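PDB 3QOO: fluoroacetyl-CoA-specific thioesterase-like domain-containing protein from Thermanaerovibrio acidaminovorans, which is of unknown function but adopts the hot-dog fold and is probably related to thioesterases that hydrolyse fluoroacetyl-CoA. Local coordinates for residues R16-K21 / L45-Q50; L51-L56 / F64-V69; G68-V73 / R98-M103. All coordinates share one frame; numbering follows the deposited sequence.

Contact 1 of 3, residues R16-K21 / L45-Q50; sequences RRMVKK and LETMTQ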
loop_
_atom_site.group_PDB
_atom_site.type_symbol
_atom_site.label_atom_id
_atom_site.label_comp_id
_atom_site.label_asym_id
_atom_site.label_seq_id
_atom_site.Cartn_x
_atom_site.Cartn_y
_atom_site.Cartn_z
ATOM N N ARG A 16 -8.523 15.573 -7.242
ATOM C CA ARG A 16 -7.563 16.452 -6.606
ATOM C C ARG A 16 -6.158 15.989 -6.964
ATOM O O ARG A 16 -5.920 14.816 -7.321
ATOM C CB ARG A 16 -7.766 16.486 -5.084
ATOM C CG ARG A 16 -9.098 17.129 -4.654
ATOM C CD ARG A 16 -9.196 17.199 -3.130
ATOM N NE ARG A 16 -8.440 18.345 -2.642
ATOM C CZ ARG A 16 -8.953 19.558 -2.424
ATOM N NH1 ARG A 16 -10.252 19.803 -2.621
ATOM N NH2 ARG A 16 -8.163 20.543 -2.004
ATOM N N ARG A 17 -5.222 16.922 -6.844
ATOM C CA ARG A 17 -3.827 16.674 -7.122
ATOM C C ARG A 17 -2.983 17.149 -6.004
ATOM O O ARG A 17 -3.324 18.127 -5.337
ATOM C CB ARG A 17 -3.399 17.404 -8.366
ATOM C CG ARG A 17 -3.710 16.767 -9.614
ATOM C CD ARG A 17 -3.037 17.476 -10.753
ATOM N NE ARG A 17 -3.060 16.669 -11.918
ATOM C CZ ARG A 17 -2.565 17.008 -13.086
ATOM N NH1 ARG A 17 -2.054 18.220 -13.273
ATOM N NH2 ARG A 17 -2.634 16.133 -14.086
HETATM N N MSE A 18 -1.825 16.525 -5.847
HETATM C CA MSE A 18 -0.748 17.116 -5.072
HETATM C C MSE A 18 0.590 16.663 -5.596
HETATM O O MSE A 18 0.686 15.642 -6.262
HETATM C CB MSE A 18 -0.898 16.787 -3.592
HETATM C CG MSE A 18 -0.735 15.349 -3.283
HETATM SE SE MSE A 18 -0.870 14.871 -1.389
HETATM C CE MSE A 18 0.806 15.515 -0.865
ATOM N N VAL A 19 1.612 17.417 -5.238
ATOM C CA VAL A 19 2.983 17.138 -5.597
ATOM C C VAL A 19 3.727 16.705 -4.351
ATOM O O VAL A 19 3.658 17.342 -3.300
ATOM C CB VAL A 19 3.704 18.326 -6.267
ATOM C CG1 VAL A 19 5.104 17.927 -6.731
ATOM C CG2 VAL A 19 2.853 18.878 -7.395
ATOM N N LYS A 20 4.401 15.569 -4.474
ATOM C CA LYS A 20 5.085 14.951 -3.376
ATOM C C LYS A 20 6.558 14.846 -3.746
ATOM O O LYS A 20 6.867 14.222 -4.761
ATOM C CB LYS A 20 4.453 13.561 -3.188
ATOM C CG LYS A 20 5.150 12.606 -2.343
ATOM C CD LYS A 20 5.138 12.958 -0.905
ATOM C CE LYS A 20 5.895 11.889 -0.139
ATOM N NZ LYS A 20 6.013 12.183 1.324
ATOM N N LYS A 21 7.453 15.389 -2.920
ATOM C CA LYS A 21 8.892 15.226 -3.129
ATOM C C LYS A 21 9.345 13.902 -2.506
ATOM O O LYS A 21 9.008 13.574 -1.359
ATOM C CB LYS A 21 9.715 16.376 -2.521
ATOM C CG LYS A 21 11.126 16.404 -3.129
ATOM C CD LYS A 21 11.907 17.600 -2.799
ATOM C CE LYS A 21 11.243 18.816 -3.290
ATOM N NZ LYS A 21 11.528 19.134 -4.707
ATOM N N LEU A 45 0.942 4.418 -1.872
ATOM C CA LEU A 45 -0.346 4.142 -1.256
ATOM C C LEU A 45 -0.726 5.225 -0.236
ATOM O O LEU A 45 -1.854 5.728 -0.246
ATOM C CB LEU A 45 -0.333 2.750 -0.631
ATOM C CG LEU A 45 -1.667 2.016 -0.530
ATOM C CD1 LEU A 45 -1.431 0.553 -0.270
ATOM C CD2 LEU A 45 -2.580 2.598 0.519
ATOM N N GLU A 46 0.197 5.591 0.639
ATOM C CA GLU A 46 -0.075 6.602 1.643
ATOM C C GLU A 46 -0.545 7.910 0.979
ATOM O O GLU A 46 -1.454 8.591 1.461
ATOM C CB GLU A 46 1.183 6.857 2.470
ATOM C CG GLU A 46 0.988 7.891 3.534
ATOM C CD GLU A 46 2.253 8.221 4.286
ATOM O OE1 GLU A 46 3.252 7.482 4.139
ATOM O OE2 GLU A 46 2.223 9.222 5.032
ATOM N N THR A 47 0.098 8.280 -0.128
ATOM C CA THR A 47 -0.207 9.534 -0.789
ATOM C C THR A 47 -1.576 9.470 -1.483
ATOM O O THR A 47 -2.365 10.413 -1.447
ATOM C CB THR A 47 0.906 9.908 -1.765
ATOM O OG1 THR A 47 2.199 9.838 -1.114
ATOM C CG2 THR A 47 0.634 11.274 -2.326
HETATM N N MSE A 48 -1.870 8.324 -2.087
HETATM C CA MSE A 48 -3.179 8.074 -2.635
HETATM C C MSE A 48 -4.266 8.208 -1.571
HETATM O O MSE A 48 -5.301 8.861 -1.795
HETATM C CB MSE A 48 -3.223 6.695 -3.285
HETATM C CG MSE A 48 -4.626 6.318 -3.796
HETATM SE SE MSE A 48 -4.642 4.715 -4.940
HETATM C CE MSE A 48 -3.977 3.386 -3.665
ATOM N N THR A 49 -4.012 7.622 -0.410
ATOM C CA THR A 49 -4.937 7.684 0.718
ATOM C C THR A 49 -5.162 9.152 1.130
ATOM O O THR A 49 -6.293 9.590 1.345
ATOM C CB THR A 49 -4.443 6.872 1.908
ATOM O OG1 THR A 49 -4.433 5.500 1.523
ATOM C CG2 THR A 49 -5.351 7.075 3.092
ATOM N N GLN A 50 -4.076 9.897 1.265
ATOM C CA GLN A 50 -4.181 11.295 1.654
ATOM C C GLN A 50 -5.082 12.079 0.714
ATOM O O GLN A 50 -5.963 12.827 1.171
ATOM C CB GLN A 50 -2.796 11.949 1.689
ATOM C CG GLN A 50 -2.875 13.416 2.071
ATOM C CD GLN A 50 -1.549 14.098 2.120
ATOM O OE1 GLN A 50 -0.514 13.438 2.105
ATOM N NE2 GLN A 50 -1.559 15.427 2.246
#

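Contact 2 of 3, residues L51-L56 / F64-V69; sequences LAVEIL and FVSVGV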
loop_
_atom_site.group_PDB
_atom_site.type_symbol
_atom_site.label_atom_id
_atom_site.label_comp_id
_atom_site.label_asym_id
_atom_site.label_seq_id
_atom_site.Cartn_x
_atom_site.Cartn_y
_atom_site.Cartn_z
ATOM N N LEU A 51 -4.872 11.919 -0.578
ATOM C CA LEU A 51 -5.708 12.627 -1.549
ATOM C C LEU A 51 -7.137 12.147 -1.556
ATOM O O LEU A 51 -8.047 12.961 -1.678
ATOM C CB LEU A 51 -5.129 12.509 -2.946
ATOM C CG LEU A 51 -4.083 13.520 -3.325
ATOM C CD1 LEU A 51 -3.564 13.222 -4.707
ATOM C CD2 LEU A 51 -4.615 14.909 -3.239
ATOM N N ALA A 52 -7.361 10.842 -1.424
ATOM C CA ALA A 52 -8.718 10.327 -1.415
ATOM C C ALA A 52 -9.475 10.919 -0.232
ATOM O O ALA A 52 -10.640 11.300 -0.366
ATOM C CB ALA A 52 -8.684 8.798 -1.345
ATOM N N VAL A 53 -8.826 10.987 0.923
ATOM C CA VAL A 53 -9.471 11.568 2.095
ATOM C C VAL A 53 -9.738 13.054 1.844
ATOM O O VAL A 53 -10.813 13.574 2.215
ATOM C CB VAL A 53 -8.595 11.366 3.351
ATOM C CG1 VAL A 53 -9.100 12.180 4.538
ATOM C CG2 VAL A 53 -8.548 9.896 3.745
ATOM N N GLU A 54 -8.799 13.773 1.239
ATOM C CA GLU A 54 -9.010 15.187 0.887
ATOM C C GLU A 54 -10.163 15.410 -0.089
ATOM O O GLU A 54 -10.785 16.468 -0.064
ATOM C CB GLU A 54 -7.707 15.821 0.355
ATOM C CG GLU A 54 -6.674 16.008 1.464
ATOM C CD GLU A 54 -5.339 16.550 1.012
ATOM O OE1 GLU A 54 -5.247 16.992 -0.172
ATOM O OE2 GLU A 54 -4.396 16.531 1.869
ATOM N N ILE A 55 -10.458 14.452 -0.947
ATOM C CA ILE A 55 -11.567 14.590 -1.871
ATOM C C ILE A 55 -12.880 14.325 -1.166
ATOM O O ILE A 55 -13.853 15.046 -1.371
ATOM C CB ILE A 55 -11.408 13.601 -3.057
ATOM C CG1 ILE A 55 -10.203 13.974 -3.916
ATOM C CG2 ILE A 55 -12.676 13.525 -3.903
ATOM C CD1 ILE A 55 -9.720 12.903 -4.812
ATOM N N LEU A 56 -12.947 13.274 -0.347
ATOM C CA LEU A 56 -14.232 12.802 0.156
ATOM C C LEU A 56 -14.682 13.420 1.468
ATOM O O LEU A 56 -15.828 13.792 1.596
ATOM C CB LEU A 56 -14.212 11.299 0.379
ATOM C CG LEU A 56 -13.880 10.435 -0.851
ATOM C CD1 LEU A 56 -13.938 8.976 -0.443
ATOM C CD2 LEU A 56 -14.845 10.704 -2.006
ATOM N N PHE A 64 -19.647 11.693 10.024
ATOM C CA PHE A 64 -19.295 10.681 9.045
ATOM C C PHE A 64 -17.885 10.943 8.512
ATOM O O PHE A 64 -17.471 12.084 8.346
ATOM C CB PHE A 64 -20.321 10.656 7.900
ATOM C CG PHE A 64 -21.673 10.189 8.346
ATOM C CD1 PHE A 64 -22.036 8.849 8.301
ATOM C CD2 PHE A 64 -22.557 11.066 8.906
ATOM C CE1 PHE A 64 -23.273 8.435 8.763
ATOM C CE2 PHE A 64 -23.779 10.635 9.375
ATOM C CZ PHE A 64 -24.140 9.345 9.303
ATOM N N VAL A 65 -17.164 9.859 8.228
ATOM C CA VAL A 65 -15.829 9.882 7.631
ATOM C C VAL A 65 -15.728 8.727 6.647
ATOM O O VAL A 65 -16.590 7.849 6.603
ATOM C CB VAL A 65 -14.703 9.786 8.704
ATOM C CG1 VAL A 65 -14.726 11.047 9.674
ATOM C CG2 VAL A 65 -14.805 8.470 9.442
ATOM N N SER A 66 -14.637 8.672 5.877
ATOM C CA SER A 66 -14.391 7.533 4.990
ATOM C C SER A 66 -13.282 6.642 5.550
ATOM O O SER A 66 -12.405 7.112 6.269
ATOM C CB SER A 66 -14.032 7.970 3.557
ATOM O OG SER A 66 -12.780 8.580 3.471
ATOM N N VAL A 67 -13.341 5.360 5.199
ATOM C CA VAL A 67 -12.332 4.394 5.627
ATOM C C VAL A 67 -11.926 3.581 4.417
ATOM O O VAL A 67 -12.743 3.191 3.642
ATOM C CB VAL A 67 -12.893 3.487 6.735
ATOM C CG1 VAL A 67 -11.878 2.480 7.134
ATOM C CG2 VAL A 67 -13.295 4.283 7.985
ATOM N N GLY A 68 -10.643 3.292 4.286
ATOM C CA GLY A 68 -10.147 2.501 3.200
ATOM C C GLY A 68 -10.519 1.036 3.346
ATOM O O GLY A 68 -10.283 0.441 4.423
ATOM N N VAL A 69 -11.078 0.406 2.306
ATOM C CA VAL A 69 -11.317 -1.052 2.334
ATOM C C VAL A 69 -10.561 -1.891 1.307
ATOM O O VAL A 69 -10.510 -3.129 1.432
ATOM C CB VAL A 69 -12.817 -1.437 2.246
ATOM C CG1 VAL A 69 -13.626 -0.843 3.396
ATOM C CG2 VAL A 69 -13.423 -1.130 0.871
#

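Contact 3 of 3, residues G68-V73 / R98-M103; sequences GVRSEV and RVVLSM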
loop_
_atom_site.group_PDB
_atom_site.type_symbol
_atom_site.label_atom_id
_atom_site.label_comp_id
_atom_site.label_asym_id
_atom_site.label_seq_id
_atom_site.Cartn_x
_atom_site.Cartn_y
_atom_site.Cartn_z
ATOM N N GLY A 68 -10.643 3.292 4.286
ATOM C CA GLY A 68 -10.147 2.501 3.200
ATOM C C GLY A 68 -10.519 1.036 3.346
ATOM O O GLY A 68 -10.283 0.441 4.423
ATOM N N VAL A 69 -11.078 0.406 2.306
ATOM C CA VAL A 69 -11.317 -1.052 2.334
ATOM C C VAL A 69 -10.561 -1.891 1.307
ATOM O O VAL A 69 -10.510 -3.129 1.432
ATOM C CB VAL A 69 -12.817 -1.437 2.246
ATOM C CG1 VAL A 69 -13.626 -0.843 3.396
ATOM C CG2 VAL A 69 -13.423 -1.130 0.871
ATOM N N ARG A 70 -10.028 -1.256 0.263
ATOM C CA ARG A 70 -9.162 -1.964 -0.659
ATOM C C ARG A 70 -8.296 -0.994 -1.398
ATOM O O ARG A 70 -8.790 0.078 -1.827
ATOM C CB ARG A 70 -10.030 -2.743 -1.669
ATOM C CG ARG A 70 -9.390 -3.220 -2.974
ATOM C CD ARG A 70 -10.411 -3.962 -3.783
ATOM N NE ARG A 70 -11.536 -3.145 -4.250
ATOM C CZ ARG A 70 -11.677 -2.695 -5.488
ATOM N NH1 ARG A 70 -10.759 -2.935 -6.415
ATOM N NH2 ARG A 70 -12.752 -1.994 -5.808
ATOM N N SER A 71 -7.013 -1.312 -1.565
ATOM C CA SER A 71 -6.088 -0.515 -2.367
ATOM C C SER A 71 -5.283 -1.400 -3.276
ATOM O O SER A 71 -4.946 -2.541 -2.908
ATOM C CB SER A 71 -5.152 0.300 -1.490
ATOM O OG SER A 71 -5.847 1.313 -0.780
ATOM N N GLU A 72 -4.916 -0.904 -4.433
ATOM C CA GLU A 72 -4.025 -1.568 -5.379
ATOM C C GLU A 72 -3.097 -0.551 -5.978
ATOM O O GLU A 72 -3.541 0.577 -6.304
ATOM C CB GLU A 72 -4.841 -2.254 -6.468
ATOM C CG GLU A 72 -4.060 -3.068 -7.449
ATOM C CD GLU A 72 -4.891 -3.948 -8.342
ATOM O OE1 GLU A 72 -4.248 -4.557 -9.272
ATOM O OE2 GLU A 72 -6.186 -3.918 -8.214
ATOM N N VAL A 73 -1.824 -0.889 -6.123
ATOM C CA VAL A 73 -0.830 -0.037 -6.758
ATOM C C VAL A 73 -0.069 -0.847 -7.780
ATOM O O VAL A 73 0.328 -1.990 -7.499
ATOM C CB VAL A 73 0.144 0.591 -5.712
ATOM C CG1 VAL A 73 1.256 1.409 -6.396
ATOM C CG2 VAL A 73 -0.624 1.441 -4.739
ATOM N N ARG A 98 -19.959 3.124 -0.905
ATOM C CA ARG A 98 -18.553 3.107 -1.272
ATOM C C ARG A 98 -18.233 3.939 -2.504
ATOM O O ARG A 98 -19.060 4.118 -3.386
ATOM C CB ARG A 98 -18.090 1.689 -1.468
ATOM C CG ARG A 98 -17.919 0.930 -0.137
ATOM C CD ARG A 98 -18.711 -0.256 -0.203
ATOM N NE ARG A 98 -18.803 -0.862 1.105
ATOM C CZ ARG A 98 -17.966 -1.738 1.621
ATOM N NH1 ARG A 98 -16.864 -2.106 0.979
ATOM N NH2 ARG A 98 -18.240 -2.217 2.814
ATOM N N VAL A 99 -17.001 4.424 -2.532
ATOM C CA VAL A 99 -16.476 5.214 -3.617
ATOM C C VAL A 99 -15.188 4.534 -4.065
ATOM O O VAL A 99 -14.326 4.215 -3.236
ATOM C CB VAL A 99 -16.198 6.685 -3.207
ATOM C CG1 VAL A 99 -15.711 7.479 -4.408
ATOM C CG2 VAL A 99 -17.440 7.337 -2.562
ATOM N N VAL A 100 -15.054 4.313 -5.368
ATOM C CA VAL A 100 -13.795 3.802 -5.922
ATOM C C VAL A 100 -13.109 4.979 -6.647
ATOM O O VAL A 100 -13.752 5.674 -7.451
ATOM C CB VAL A 100 -14.034 2.641 -6.891
ATOM C CG1 VAL A 100 -12.686 2.177 -7.463
ATOM C CG2 VAL A 100 -14.736 1.451 -6.193
ATOM N N LEU A 101 -11.853 5.210 -6.309
ATOM C CA LEU A 101 -11.032 6.244 -6.885
ATOM C C LEU A 101 -9.851 5.642 -7.609
ATOM O O LEU A 101 -9.281 4.648 -7.148
ATOM C CB LEU A 101 -10.531 7.171 -5.779
ATOM C CG LEU A 101 -11.672 7.795 -4.945
ATOM C CD1 LEU A 101 -11.850 7.043 -3.631
ATOM C CD2 LEU A 101 -11.403 9.253 -4.658
ATOM N N SER A 102 -9.479 6.239 -8.737
ATOM C CA SER A 102 -8.286 5.869 -9.443
ATOM C C SER A 102 -7.165 6.865 -9.142
ATOM O O SER A 102 -7.412 7.973 -8.685
ATOM C CB SER A 102 -8.581 5.864 -10.920
ATOM O OG SER A 102 -8.953 7.135 -11.374
HETATM N N MSE A 103 -5.942 6.435 -9.401
HETATM C CA MSE A 103 -4.753 7.225 -9.107
HETATM C C MSE A 103 -3.751 7.087 -10.229
HETATM O O MSE A 103 -3.548 5.996 -10.781
HETATM C CB MSE A 103 -4.112 6.750 -7.784
HETATM C CG MSE A 103 -2.893 7.499 -7.333
HETATM SE SE MSE A 103 -1.209 6.828 -8.047
HETATM C CE MSE A 103 -0.917 5.367 -6.770
#

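Contact 1 of 3, residues R16-K21 / L45-Q50
Selenium over an amide face is the central feature here: Met18, present as selenomethionine, lays its SE on the flat carboxamide of Gln50. The selenium is 3.7 Å from Gln50 CD and almost equally far from the amide oxygen and nitrogen, so it sits above the middle of the plane and not beside either polar atom. The terminal CE lies on the same side of the plane but beyond the oxygen and nitrogen, 3.9 Å from both Gln50 OE1 and NE2. The two side chains cross at about a right angle. Gln50 reaches out fully extended, with CG anti to its backbone N (chi1 179°), which carries the amide from the helix across to the strand. Met18 instead bends at chi3 (-75°), which carries the methyl out past that end of the amide.

Thr47, one helical turn before Gln50, also meets the selenium. Its methyl CG2 touches Met18 SE at 4.0 Å, while its hydroxyl OG1 is turned back to the carbonyl of Ala43 within helix 41-56. A threonine suits this place because it offers carbon to the strand and settles its polar group on its own helix. Lys20, two residues on from Met18 and on the same face of the edge strand 15-21, brings CG to 4.2 Å from Thr47 OG1, a loose contact of its aliphatic part. Its NZ runs on to a salt bridge with Asp26, not far from the bound sodium ion at Ser23 and Ser25.

No hydrogen bond joins the two segments. Gln50 NE2 is held by Glu54 OE2, which would help to fix the amide's rotation and leave its face to the thioether end of Met18, where natural methionine would place a sulfur. Cohesion here therefore comes mainly from dispersion, while Lys20 NZ, Thr47 OG1 and Gln50 NE2 bond elsewhere.

Contact 2 of 3, residues L51-L56 / F64-V69
The hot-dog fold wraps an antiparallel sheet round a long central helix, and here Val53 and Leu56, from the last turn of that helix, meet Ser66 on strand 64-75. The backbones come closest at Val53 and Ser66, whose CA atoms are 7.0 Å apart. A small residue such as serine suits so near an approach, and its CB points toward the helix.

Leu56 makes the firmer contact. Its CD1 lies 4.1 Å from Ser66 OG and equally far from Ser66 CB, so the methyl rests alongside the CB-OG bond and does not meet the hydroxyl alone. The leucine chain runs straight through chi2 (-179°), which makes CD1 the far end of the side chain and lets it span to the strand. Val53, three residues earlier and so on a similar side of the helix, brings CG2 to 4.4 Å from Ser66 OG, a looser touch. Seen from the oxygen, the two methyls come from directions about 107° apart.

A buried hydroxyl beside two aliphatic groups needs polar partners, and Ser66 OG finds them beyond these segments: it accepts the N-H of Arg119 NE and is also hydrogen-bonded to Asp57 OD1, just after the helix ends. The serine thus links the helix terminus with the neighbouring strand, while methyls from two directions cover it.

Within the sheet, strand 64-75 is flanked in this chain by strand 110-123, joined by backbone hydrogen bonds of Val65 with Val122 and Val67 with Val120. Arg119 of that strand also packs on Ala52 and Val53, Leu56 leans on Phe10, and Val53 reaches Arg31 of the second subunit.

Contact 3 of 3, residues G68-V73 / R98-M103
The carboxylate of Glu118 is gripped by both segments: Arg70 NH2 forms a salt bridge to its OE1 and Arg98 NH1 one to its OE2. Two arginines reaching from separate strands suit this place because a shared anion lies between them, and it probably offsets their like charges. Around that centre the guanidinium groups also meet aliphatic side chains. Arg70 NH2 lies obliquely against Val100 CG2 at 4.0 Å, its chain bent at chi3 (65°) to bring the guanidinium toward strand 98-107. Arg98 NH1 approaches Val69 CG2 to 3.6 Å, the two side chains at about a right angle; Val69 has a second conformer, so this contact is less certain.

These strands are not neighbours. Strand 110-123 runs between them in the antiparallel sheet, so the outer two lie near parallel (18°) with their axes 9.0 Å apart. Val69 and Arg70 both face Glu118 in a classic beta bulge, which sends two consecutive side chains to the same side of the sheet.

At the far end, Val73 CG2 and Met103 CE make an apolar contact at 4.4 Å on the side facing helix 41-56, where Val73 rests on Thr41 and Met103, a selenomethionine, on Met48. Residues Arg70 to Val73 also pair with an antiparallel strand of the second subunit, which carries the sheet across the interface.

How the contacts relate
Helix 41-56 ties contacts 1 and 2 together: contact 1 joins its middle to the edge strand 15-21, and contact 2 joins its last turns to strand 64-75, the outermost strand on the other side within this chain. Their centres are about 13 Å apart. Contact 3 lies within the sheet, its centre about 13 Å from that of contact 1 and about 10 Å from that of contact 2, with which it shares Gly68 and Val69. Met48 packs on Met103 and Leu45 on Ser71 to join contact 1 to contact 3; Ile55 and Leu56 meet Leu101 and Val99 beside contact 2. Contact 1 closes before the other two open. All three touch the second subunit, as expected of a hot-dog dimer.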